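Local coordinates for protein isomerase/lactonizing enzyme (Agrobacterium tumefaciens, PDB 1RVK) that is of unknown function but, as a magnesium-binding member of the enolase superfamily, probably abstracts a proton next to a carboxylate to form an enolate intermediate, at residues 202-216 with 228-242. Residues are numbered along the deposited sequence; the frame is centred on the assembly and turned at random.
Sequences RLMIDAFHWYSRTDA and FDWIEEPMDEQSLSS. With MG (magnesium ion), chain B.
Asp206 and Glu232 both hold CG anti to the backbone N (chi1 -174° and -176°), and the extended Glu232 chain brings its carboxylate beside that of Asp206 at one magnesium ion. Asp206 OD1 binds the metal at 2.1 Å and Glu232 OE2 at 2.2 Å; Glu258 and three waters complete the shell. One of these waters also donates to Asp206 OD2 and Glu233 OE2. The other Glu232 oxygen, OE1, accepts from Trp230 NE1 at 3.1 Å through its anti lone pair and forms a salt bridge with Lys169. On the same face of the sheet, the bent selenomethionine Met204 lays CE over the six-membered ring of Trp230, 3.4 Å from its centroid, a CH-pi contact. On the side facing helix 183-197, Leu203 CB sits over the centre of the Phe228 ring, also CH-pi. The parallel strands 202-206 and 230-232 are joined by bonds such as Glu232 N to Ile205 O (2.8 Å), and nearby Arg202 NH1 makes a salt bridge with Asp229 OD2 (2.7 Å), in the guanidinium plane but syn and out of the carboxylate plane. Past the strands, Tyr211 N donates to Pro234 O, and Arg213 NE reaches Ser242 OG at 3.1 Å. This beta-alpha-beta unit of the enolase-superfamily barrel thus sets two metal ligands at adjacent strand ends; the magnesium probably offsets the repulsion between their carboxylates and, as in relatives, would stabilise an enolate intermediate.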
loop_
_atom_site.group_PDB
_atom_site.type_symbol
_atom_site.label_atom_id
_atom_site.label_comp_id
_atom_site.label_asym_id
_atom_site.label_seq_id
_atom_site.Cartn_x
_atom_site.Cartn_y
_atom_site.Cartn_z
ATOM N N ARG A 202 17.351 -9.565 -3.124
ATOM C CA ARG A 202 16.514 -9.849 -1.962
ATOM C C ARG A 202 15.134 -10.321 -2.416
ATOM O O ARG A 202 14.522 -9.723 -3.304
ATOM C CB ARG A 202 16.417 -8.609 -1.064
ATOM C CG ARG A 202 17.710 -8.338 -0.291
ATOM C CD ARG A 202 17.680 -7.006 0.449
ATOM N NE ARG A 202 18.913 -6.774 1.200
ATOM C CZ ARG A 202 19.178 -7.310 2.388
ATOM N NH1 ARG A 202 18.294 -8.110 2.970
ATOM N NH2 ARG A 202 20.327 -7.044 2.997
ATOM N N LEU A 203 14.656 -11.402 -1.805
ATOM C CA LEU A 203 13.371 -11.990 -2.176
ATOM C C LEU A 203 12.405 -12.142 -1.018
ATOM O O LEU A 203 12.800 -12.467 0.103
ATOM C CB LEU A 203 13.591 -13.366 -2.810
ATOM C CG LEU A 203 14.431 -13.399 -4.087
ATOM C CD1 LEU A 203 14.592 -14.841 -4.574
ATOM C CD2 LEU A 203 13.749 -12.557 -5.146
HETATM N N MSE A 204 11.125 -11.921 -1.305
HETATM C CA MSE A 204 10.092 -12.050 -0.297
HETATM C C MSE A 204 8.837 -12.668 -0.886
HETATM O O MSE A 204 8.649 -12.677 -2.105
HETATM C CB MSE A 204 9.806 -10.688 0.325
HETATM C CG MSE A 204 11.032 -10.153 1.051
HETATM SE SE MSE A 204 12.022 -8.923 -0.036
HETATM C CE MSE A 204 10.724 -7.610 0.385
ATOM N N ILE A 205 7.985 -13.199 -0.017
ATOM C CA ILE A 205 6.762 -13.849 -0.464
ATOM C C ILE A 205 5.558 -13.453 0.372
ATOM O O ILE A 205 5.615 -13.435 1.601
ATOM C CB ILE A 205 6.915 -15.401 -0.430
ATOM C CG1 ILE A 205 5.575 -16.081 -0.724
ATOM C CG2 ILE A 205 7.442 -15.847 0.924
ATOM C CD1 ILE A 205 5.133 -15.982 -2.154
ATOM N N ASP A 206 4.476 -13.126 -0.326
ATOM C CA ASP A 206 3.207 -12.746 0.283
ATOM C C ASP A 206 2.229 -13.741 -0.337
ATOM O O ASP A 206 1.634 -13.481 -1.381
ATOM C CB ASP A 206 2.863 -11.310 -0.111
ATOM C CG ASP A 206 1.635 -10.776 0.599
ATOM O OD1 ASP A 206 1.306 -9.608 0.357
ATOM O OD2 ASP A 206 0.996 -11.504 1.383
ATOM N N ALA A 207 2.090 -14.895 0.306
ATOM C CA ALA A 207 1.227 -15.957 -0.198
ATOM C C ALA A 207 -0.217 -15.854 0.266
ATOM O O ALA A 207 -0.596 -14.901 0.940
ATOM C CB ALA A 207 1.804 -17.310 0.202
ATOM N N PHE A 208 -1.019 -16.840 -0.127
ATOM C CA PHE A 208 -2.432 -16.927 0.253
ATOM C C PHE A 208 -2.574 -16.471 1.714
ATOM O O PHE A 208 -1.968 -17.046 2.614
ATOM C CB PHE A 208 -2.884 -18.377 0.065
ATOM C CG PHE A 208 -4.288 -18.648 0.498
ATOM C CD1 PHE A 208 -4.536 -19.460 1.602
ATOM C CD2 PHE A 208 -5.367 -18.135 -0.216
ATOM C CE1 PHE A 208 -5.843 -19.761 1.984
ATOM C CE2 PHE A 208 -6.676 -18.428 0.161
ATOM C CZ PHE A 208 -6.913 -19.242 1.261
ATOM N N HIS A 209 -3.387 -15.440 1.939
ATOM C CA HIS A 209 -3.562 -14.843 3.266
ATOM C C HIS A 209 -4.337 -15.610 4.333
ATOM O O HIS A 209 -4.551 -15.076 5.424
ATOM C CB HIS A 209 -4.224 -13.470 3.127
ATOM C CG HIS A 209 -3.704 -12.650 1.990
ATOM N ND1 HIS A 209 -2.396 -12.226 1.909
ATOM C CD2 HIS A 209 -4.332 -12.141 0.902
ATOM C CE1 HIS A 209 -2.239 -11.491 0.822
ATOM N NE2 HIS A 209 -3.399 -11.423 0.194
ATOM N N TRP A 210 -4.753 -16.839 4.047
ATOM C CA TRP A 210 -5.535 -17.591 5.023
ATOM C C TRP A 210 -5.126 -19.054 5.197
ATOM O O TRP A 210 -5.971 -19.904 5.497
ATOM C CB TRP A 210 -7.019 -17.536 4.641
ATOM C CG TRP A 210 -7.571 -16.151 4.432
ATOM C CD1 TRP A 210 -8.199 -15.368 5.357
ATOM C CD2 TRP A 210 -7.577 -15.408 3.206
ATOM N NE1 TRP A 210 -8.606 -14.184 4.779
ATOM C CE2 TRP A 210 -8.235 -14.184 3.460
ATOM C CE3 TRP A 210 -7.090 -15.660 1.916
ATOM C CZ2 TRP A 210 -8.421 -13.212 2.471
ATOM C CZ3 TRP A 210 -7.274 -14.693 0.930
ATOM C CH2 TRP A 210 -7.935 -13.484 1.216
ATOM N N TYR A 211 -3.845 -19.358 5.008
ATOM C CA TYR A 211 -3.372 -20.734 5.184
ATOM C C TYR A 211 -3.515 -21.151 6.641
ATOM O O TYR A 211 -3.420 -20.323 7.545
ATOM C CB TYR A 211 -1.889 -20.859 4.820
ATOM C CG TYR A 211 -1.584 -21.145 3.367
ATOM C CD1 TYR A 211 -0.669 -20.360 2.669
ATOM C CD2 TYR A 211 -2.166 -22.230 2.706
ATOM C CE1 TYR A 211 -0.334 -20.644 1.347
ATOM C CE2 TYR A 211 -1.838 -22.525 1.380
ATOM C CZ TYR A 211 -0.919 -21.725 0.711
ATOM O OH TYR A 211 -0.572 -22.007 -0.586
ATOM N N SER A 212 -3.734 -22.443 6.860
ATOM C CA SER A 212 -3.833 -22.984 8.210
ATOM C C SER A 212 -2.431 -22.905 8.819
ATOM O O SER A 212 -1.460 -22.650 8.113
ATOM C CB SER A 212 -4.262 -24.445 8.151
ATOM O OG SER A 212 -3.296 -25.206 7.441
ATOM N N ARG A 213 -2.320 -23.125 10.126
ATOM C CA ARG A 213 -1.013 -23.090 10.768
ATOM C C ARG A 213 -0.097 -24.143 10.140
ATOM O O ARG A 213 1.056 -23.857 9.832
ATOM C CB ARG A 213 -1.124 -23.360 12.273
ATOM C CG ARG A 213 -1.727 -22.225 13.095
ATOM C CD ARG A 213 -1.548 -22.502 14.579
ATOM N NE ARG A 213 -2.189 -21.504 15.433
ATOM C CZ ARG A 213 -2.001 -21.428 16.746
ATOM N NH1 ARG A 213 -1.191 -22.288 17.346
ATOM N NH2 ARG A 213 -2.630 -20.502 17.461
ATOM N N THR A 214 -0.614 -25.354 9.942
ATOM C CA THR A 214 0.194 -26.428 9.367
ATOM C C THR A 214 0.707 -26.108 7.962
ATOM O O THR A 214 1.858 -26.408 7.644
ATOM C CB THR A 214 -0.575 -27.778 9.334
ATOM O OG1 THR A 214 -1.841 -27.608 8.686
ATOM C CG2 THR A 214 -0.791 -28.297 10.751
ATOM N N ASP A 215 -0.128 -25.498 7.126
ATOM C CA ASP A 215 0.304 -25.148 5.772
ATOM C C ASP A 215 1.320 -24.003 5.788
ATOM O O ASP A 215 2.291 -24.016 5.035
ATOM C CB ASP A 215 -0.893 -24.764 4.886
ATOM C CG ASP A 215 -1.622 -25.981 4.319
ATOM O OD1 ASP A 215 -1.023 -27.078 4.266
ATOM O OD2 ASP A 215 -2.794 -25.835 3.907
ATOM N N ALA A 216 1.100 -23.012 6.646
ATOM C CA ALA A 216 2.022 -21.888 6.738
ATOM C C ALA A 216 3.393 -22.349 7.231
ATOM O O ALA A 216 4.419 -21.820 6.804
ATOM C CB ALA A 216 1.460 -20.817 7.674
ATOM N N PHE A 228 14.999 -16.439 1.688
ATOM C CA PHE A 228 14.093 -15.304 1.532
ATOM C C PHE A 228 14.179 -14.363 2.733
ATOM O O PHE A 228 14.409 -14.805 3.860
ATOM C CB PHE A 228 12.645 -15.784 1.357
ATOM C CG PHE A 228 12.251 -16.035 -0.075
ATOM C CD1 PHE A 228 11.066 -15.505 -0.581
ATOM C CD2 PHE A 228 13.063 -16.786 -0.919
ATOM C CE1 PHE A 228 10.692 -15.718 -1.915
ATOM C CE2 PHE A 228 12.699 -17.006 -2.255
ATOM C CZ PHE A 228 11.513 -16.469 -2.753
ATOM N N ASP A 229 13.984 -13.070 2.476
ATOM C CA ASP A 229 14.050 -12.032 3.502
ATOM C C ASP A 229 12.876 -12.044 4.470
ATOM O O ASP A 229 13.040 -11.742 5.649
ATOM C CB ASP A 229 14.137 -10.652 2.849
ATOM C CG ASP A 229 15.551 -10.274 2.467
ATOM O OD1 ASP A 229 16.392 -11.182 2.298
ATOM O OD2 ASP A 229 15.815 -9.060 2.325
ATOM N N TRP A 230 11.687 -12.359 3.974
ATOM C CA TRP A 230 10.531 -12.414 4.854
ATOM C C TRP A 230 9.345 -13.138 4.246
ATOM O O TRP A 230 9.263 -13.324 3.030
ATOM C CB TRP A 230 10.114 -10.996 5.314
ATOM C CG TRP A 230 9.300 -10.135 4.343
ATOM C CD1 TRP A 230 8.149 -10.486 3.685
ATOM C CD2 TRP A 230 9.522 -8.749 4.033
ATOM N NE1 TRP A 230 7.644 -9.408 2.994
ATOM C CE2 TRP A 230 8.466 -8.330 3.190
ATOM C CE3 TRP A 230 10.510 -7.819 4.391
ATOM C CZ2 TRP A 230 8.371 -7.021 2.699
ATOM C CZ3 TRP A 230 10.415 -6.514 3.901
ATOM C CH2 TRP A 230 9.352 -6.132 3.064
ATOM N N ILE A 231 8.449 -13.577 5.118
ATOM C CA ILE A 231 7.230 -14.252 4.709
ATOM C C ILE A 231 6.159 -13.281 5.189
ATOM O O ILE A 231 6.192 -12.821 6.332
ATOM C CB ILE A 231 7.096 -15.650 5.378
ATOM C CG1 ILE A 231 5.800 -16.321 4.916
ATOM C CG2 ILE A 231 7.168 -15.528 6.891
ATOM C CD1 ILE A 231 5.632 -17.743 5.419
ATOM N N GLU A 232 5.232 -12.948 4.302
ATOM C CA GLU A 232 4.195 -11.972 4.606
ATOM C C GLU A 232 2.763 -12.503 4.616
ATOM O O GLU A 232 2.320 -13.141 3.667
ATOM C CB GLU A 232 4.314 -10.833 3.590
ATOM C CG GLU A 232 3.380 -9.649 3.787
ATOM C CD GLU A 232 3.645 -8.573 2.758
ATOM O OE1 GLU A 232 4.813 -8.411 2.348
ATOM O OE2 GLU A 232 2.698 -7.881 2.361
ATOM N N GLU A 233 2.056 -12.220 5.708
ATOM C CA GLU A 233 0.653 -12.599 5.892
ATOM C C GLU A 233 0.263 -13.961 5.317
ATOM O O GLU A 233 -0.577 -14.053 4.427
ATOM C CB GLU A 233 -0.240 -11.498 5.290
ATOM C CG GLU A 233 -1.720 -11.601 5.643
ATOM C CD GLU A 233 -2.523 -10.365 5.240
ATOM O OE1 GLU A 233 -3.730 -10.321 5.559
ATOM O OE2 GLU A 233 -1.960 -9.442 4.606
ATOM N N PRO A 234 0.858 -15.047 5.833
ATOM C CA PRO A 234 0.488 -16.357 5.290
ATOM C C PRO A 234 -0.734 -16.959 5.984
ATOM O O PRO A 234 -1.240 -17.998 5.564
ATOM C CB PRO A 234 1.746 -17.183 5.522
ATOM C CG PRO A 234 2.209 -16.668 6.851
ATOM C CD PRO A 234 2.031 -15.155 6.721
HETATM N N MSE A 235 -1.201 -16.310 7.047
HETATM C CA MSE A 235 -2.359 -16.803 7.798
HETATM C C MSE A 235 -3.329 -15.661 8.092
HETATM O O MSE A 235 -2.984 -14.495 7.941
HETATM C CB MSE A 235 -1.902 -17.431 9.122
HETATM C CG MSE A 235 -0.837 -18.519 8.982
HETATM SE SE MSE A 235 -0.196 -19.133 10.720
HETATM C CE MSE A 235 0.564 -17.461 11.333
ATOM N N ASP A 236 -4.544 -16.003 8.513
ATOM C CA ASP A 236 -5.546 -14.989 8.828
ATOM C C ASP A 236 -5.016 -14.101 9.952
ATOM O O ASP A 236 -4.849 -14.552 11.089
ATOM C CB ASP A 236 -6.860 -15.668 9.241
ATOM C CG ASP A 236 -8.026 -14.697 9.307
ATOM O OD1 ASP A 236 -9.162 -15.105 8.971
ATOM O OD2 ASP A 236 -7.812 -13.534 9.699
ATOM N N GLU A 237 -4.752 -12.836 9.634
ATOM C CA GLU A 237 -4.211 -11.903 10.619
ATOM C C GLU A 237 -5.107 -11.598 11.810
ATOM O O GLU A 237 -4.690 -10.912 12.742
ATOM C CB GLU A 237 -3.797 -10.602 9.933
ATOM C CG GLU A 237 -2.518 -10.746 9.133
ATOM C CD GLU A 237 -2.046 -9.436 8.545
ATOM O OE1 GLU A 237 -0.918 -9.402 8.008
ATOM O OE2 GLU A 237 -2.802 -8.447 8.622
ATOM N N GLN A 238 -6.335 -12.098 11.787
ATOM C CA GLN A 238 -7.234 -11.877 12.907
ATOM C C GLN A 238 -6.794 -12.772 14.066
ATOM O O GLN A 238 -7.216 -12.582 15.208
ATOM C CB GLN A 238 -8.677 -12.169 12.486
ATOM C CG GLN A 238 -9.219 -11.124 11.514
ATOM C CD GLN A 238 -10.540 -11.517 10.878
ATOM O OE1 GLN A 238 -10.616 -12.492 10.121
ATOM N NE2 GLN A 238 -11.590 -10.757 11.175
ATOM N N SER A 239 -5.921 -13.733 13.768
ATOM C CA SER A 239 -5.407 -14.646 14.787
ATOM C C SER A 239 -3.989 -14.284 15.209
ATOM O O SER A 239 -3.014 -14.822 14.684
ATOM C CB SER A 239 -5.429 -16.097 14.285
ATOM O OG SER A 239 -4.919 -16.985 15.275
ATOM N N LEU A 240 -3.890 -13.368 16.167
ATOM C CA LEU A 240 -2.611 -12.923 16.698
ATOM C C LEU A 240 -1.812 -14.118 17.213
ATOM O O LEU A 240 -0.604 -14.217 16.985
ATOM C CB LEU A 240 -2.850 -11.938 17.846
ATOM C CG LEU A 240 -1.630 -11.371 18.571
ATOM C CD1 LEU A 240 -0.903 -10.411 17.648
ATOM C CD2 LEU A 240 -2.075 -10.651 19.837
ATOM N N SER A 241 -2.496 -15.023 17.909
ATOM C CA SER A 241 -1.850 -16.204 18.472
ATOM C C SER A 241 -1.188 -17.096 17.435
ATOM O O SER A 241 -0.152 -17.696 17.704
ATOM C CB SER A 241 -2.852 -17.024 19.294
ATOM O OG SER A 241 -3.051 -16.440 20.570
ATOM N N SER A 242 -1.791 -17.198 16.255
ATOM C CA SER A 242 -1.221 -18.021 15.200
ATOM C C SER A 242 0.113 -17.441 14.746
ATOM O O SER A 242 1.033 -18.181 14.398
ATOM C CB SER A 242 -2.181 -18.110 14.017
ATOM O OG SER A 242 -3.323 -18.879 14.354
HETATM MG MG MG B . 0.722 -7.922 1.467
HETATM O O HOH W 1 16.542 -12.588 0.126
HETATM O O HOH W 2 3.388 -15.485 2.799
HETATM O O HOH W 3 -0.161 -9.398 2.891
HETATM O O HOH W 4 -5.040 -12.396 6.698
HETATM O O HOH W 5 -5.146 -18.842 9.174
HETATM O O HOH W 6 -1.307 -7.607 0.457
HETATM O O HOH W 7 1.588 -6.764 -0.314
#